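Long-range contact in sialidase domain-containing protein (Dyadobacter fermentans, PDB 5HX0), which is of unknown function but folds as a six-bladed beta-propeller and is probably related to the non-viral sialidases: residues Y269-F279 with R340-D348. Numbering follows the deposited sequence.
Sequences YETPKGDVVAF and RILNAECTD
Two neighbouring blades of the sialidase-like beta-propeller meet here through beta turns: a type I turn, Thr-271 to Gly-274, joins strands 262-270 and 276-283 into a hairpin, and another, Asn-343 to Cys-346, follows strand 336-342. Glu-345 reaches across and uses both carboxylate oxygens. Thr-271 OG1 donates to Glu-345 OE1 at 2.7 Å, while Lys-273 N donates to Glu-345 OE2 at 3.0 Å with an N-H...O angle of 157°; both donors come to syn sides, somewhat out of the carboxylate plane. A bend at chi2 (-61°) brings the carboxylate over the turn, where the Lys-273 side chain crosses it at about a right angle, its CB and CG both 3.4 Å from Glu-345 OE2. Thr-271 OG1 also accepts the N-H of Asp-275, tying the Glu-345 contact to the closure of the hairpin. Beneath this polar layer, Cys-346 SG approaches two rings: it lies 3.9 Å from Phe-279 CZ, at the ring edge, and 3.9 Å from Tyr-269 CD2, obliquely. Leu-342 CD1 extends the apolar patch, 4.0 Å from Phe-279 CE1. A water joins Tyr-269 OH to Ala-344 O, and Arg-318 also bonds that hydroxyl. Asp-275 OD2 stands 4.0 Å from Glu-345 OE1. The paired donors would thus restrain carboxylate rotation and probably favour its ionised form, against the nearby negative charge of Asp-275, which a salt bridge from Asp-275 to Arg-293 partly neutralises.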
# COMPACT_ATOMS: atom_id res chain seq x y z
N TYR A 269 28.16 5.89 -13.06
CA TYR A 269 29.30 5.14 -12.54
C TYR A 269 30.50 6.07 -12.44
O TYR A 269 30.68 6.96 -13.27
CB TYR A 269 29.58 3.94 -13.48
CG TYR A 269 30.72 3.07 -13.02
CD1 TYR A 269 30.55 2.17 -11.98
CD2 TYR A 269 31.98 3.15 -13.64
CE1 TYR A 269 31.60 1.38 -11.54
CE2 TYR A 269 33.04 2.34 -13.21
CZ TYR A 269 32.84 1.47 -12.14
OH TYR A 269 33.85 0.66 -11.66
N GLU A 270 31.32 5.89 -11.40
CA GLU A 270 32.58 6.62 -11.28
C GLU A 270 33.72 5.64 -11.41
O GLU A 270 33.75 4.62 -10.71
CB GLU A 270 32.67 7.35 -9.94
CG GLU A 270 33.85 8.31 -9.84
CD GLU A 270 33.98 8.85 -8.43
OE1 GLU A 270 34.41 8.09 -7.53
OE2 GLU A 270 33.60 10.02 -8.20
N THR A 271 34.68 5.95 -12.30
CA THR A 271 35.79 5.05 -12.56
C THR A 271 36.89 5.25 -11.53
O THR A 271 36.90 6.25 -10.80
CB THR A 271 36.34 5.29 -13.96
OG1 THR A 271 37.01 6.56 -13.97
CG2 THR A 271 35.21 5.29 -14.97
N PRO A 272 37.84 4.31 -11.43
CA PRO A 272 38.94 4.49 -10.46
C PRO A 272 39.72 5.77 -10.68
O PRO A 272 40.13 6.41 -9.71
CB PRO A 272 39.80 3.24 -10.67
CG PRO A 272 38.76 2.16 -11.08
CD PRO A 272 37.78 2.92 -11.95
N LYS A 273 39.90 6.21 -11.93
CA LYS A 273 40.58 7.48 -12.16
C LYS A 273 39.67 8.69 -11.97
O LYS A 273 40.15 9.83 -12.07
CB LYS A 273 41.20 7.49 -13.55
CG LYS A 273 42.38 6.54 -13.68
CD LYS A 273 42.98 6.57 -15.08
CE LYS A 273 44.18 5.65 -15.18
NZ LYS A 273 44.58 5.45 -16.60
N GLY A 274 38.39 8.49 -11.67
CA GLY A 274 37.51 9.59 -11.31
C GLY A 274 36.65 10.13 -12.43
O GLY A 274 35.99 11.17 -12.24
N ASP A 275 36.64 9.49 -13.59
CA ASP A 275 35.68 9.83 -14.62
C ASP A 275 34.28 9.45 -14.15
O ASP A 275 34.10 8.44 -13.46
CB ASP A 275 35.99 9.10 -15.93
CG ASP A 275 37.16 9.70 -16.68
OD1 ASP A 275 37.81 10.64 -16.14
OD2 ASP A 275 37.42 9.23 -17.81
N VAL A 276 33.30 10.27 -14.52
CA VAL A 276 31.88 9.98 -14.31
C VAL A 276 31.30 9.54 -15.65
O VAL A 276 31.35 10.29 -16.63
CB VAL A 276 31.14 11.22 -13.78
CG1 VAL A 276 29.64 10.93 -13.67
CG2 VAL A 276 31.73 11.68 -12.44
N VAL A 277 30.75 8.33 -15.69
CA VAL A 277 30.21 7.75 -16.91
C VAL A 277 28.72 7.45 -16.71
O VAL A 277 28.33 6.93 -15.66
CB VAL A 277 30.98 6.46 -17.27
CG1 VAL A 277 30.25 5.69 -18.30
CG2 VAL A 277 32.39 6.83 -17.77
N ALA A 278 27.91 7.78 -17.71
CA ALA A 278 26.48 7.47 -17.69
C ALA A 278 26.13 6.57 -18.87
O ALA A 278 26.49 6.87 -20.01
CB ALA A 278 25.63 8.75 -17.74
N PHE A 279 25.40 5.48 -18.60
CA PHE A 279 24.99 4.51 -19.61
C PHE A 279 23.49 4.69 -19.88
O PHE A 279 22.67 4.50 -18.97
CB PHE A 279 25.28 3.08 -19.16
CG PHE A 279 26.74 2.82 -18.82
CD1 PHE A 279 27.68 2.61 -19.84
CD2 PHE A 279 27.16 2.77 -17.50
CE1 PHE A 279 29.03 2.36 -19.55
CE2 PHE A 279 28.52 2.53 -17.19
CZ PHE A 279 29.45 2.31 -18.23
N ARG A 340 28.20 -7.16 -21.03
CA ARG A 340 29.59 -7.20 -21.46
C ARG A 340 30.46 -6.63 -20.34
O ARG A 340 29.99 -5.85 -19.52
CB ARG A 340 29.81 -6.44 -22.78
CG ARG A 340 29.25 -5.03 -22.84
CD ARG A 340 29.31 -4.46 -24.29
NE ARG A 340 28.32 -5.08 -25.18
CZ ARG A 340 28.40 -5.08 -26.51
NH1 ARG A 340 29.44 -4.50 -27.11
NH2 ARG A 340 27.46 -5.67 -27.23
N ILE A 341 31.71 -7.06 -20.28
CA ILE A 341 32.61 -6.64 -19.22
C ILE A 341 33.58 -5.62 -19.79
O ILE A 341 34.36 -5.94 -20.70
CB ILE A 341 33.36 -7.84 -18.61
CG1 ILE A 341 32.38 -8.81 -17.95
CG2 ILE A 341 34.43 -7.34 -17.62
CD1 ILE A 341 33.07 -10.03 -17.32
N LEU A 342 33.53 -4.40 -19.27
CA LEU A 342 34.36 -3.31 -19.75
C LEU A 342 35.64 -3.22 -18.92
O LEU A 342 35.71 -3.71 -17.79
CB LEU A 342 33.59 -2.00 -19.68
CG LEU A 342 32.19 -1.99 -20.31
CD1 LEU A 342 31.62 -0.58 -20.26
CD2 LEU A 342 32.24 -2.51 -21.75
N ASN A 343 36.66 -2.58 -19.49
CA ASN A 343 37.84 -2.27 -18.69
C ASN A 343 37.47 -1.24 -17.60
O ASN A 343 36.36 -0.69 -17.58
CB ASN A 343 39.00 -1.78 -19.58
CG ASN A 343 38.64 -0.55 -20.43
OD1 ASN A 343 37.80 0.27 -20.05
ND2 ASN A 343 39.29 -0.43 -21.58
N ALA A 344 38.41 -1.00 -16.69
CA ALA A 344 38.11 -0.19 -15.50
C ALA A 344 37.59 1.20 -15.87
O ALA A 344 36.70 1.73 -15.21
CB ALA A 344 39.36 -0.07 -14.63
N GLU A 345 38.12 1.79 -16.94
CA GLU A 345 37.69 3.14 -17.30
C GLU A 345 36.51 3.16 -18.27
O GLU A 345 36.08 4.24 -18.68
CB GLU A 345 38.89 3.91 -17.86
CG GLU A 345 39.97 4.14 -16.79
CD GLU A 345 39.47 4.96 -15.60
OE1 GLU A 345 38.83 6.01 -15.84
OE2 GLU A 345 39.70 4.55 -14.43
N CYS A 346 35.96 1.99 -18.62
CA CYS A 346 34.74 1.89 -19.43
C CYS A 346 34.92 2.53 -20.81
O CYS A 346 34.00 3.17 -21.33
CB CYS A 346 33.54 2.51 -18.71
SG CYS A 346 33.13 1.75 -17.11
N THR A 347 36.09 2.33 -21.42
CA THR A 347 36.37 2.89 -22.74
C THR A 347 36.21 1.88 -23.87
O THR A 347 36.09 2.29 -25.03
CB THR A 347 37.80 3.46 -22.79
OG1 THR A 347 38.75 2.42 -22.51
CG2 THR A 347 37.98 4.57 -21.78
N ASP A 348 36.21 0.59 -23.57
CA ASP A 348 36.30 -0.44 -24.59
C ASP A 348 34.96 -1.12 -24.87
O ASP A 348 34.93 -2.31 -25.22
CB ASP A 348 37.36 -1.47 -24.19
CG ASP A 348 36.99 -2.26 -22.95
OD1 ASP A 348 36.07 -1.85 -22.21
OD2 ASP A 348 37.64 -3.29 -22.71
O HOH W 1 36.11 0.35 -12.84
O HOH W 2 39.70 7.45 -17.58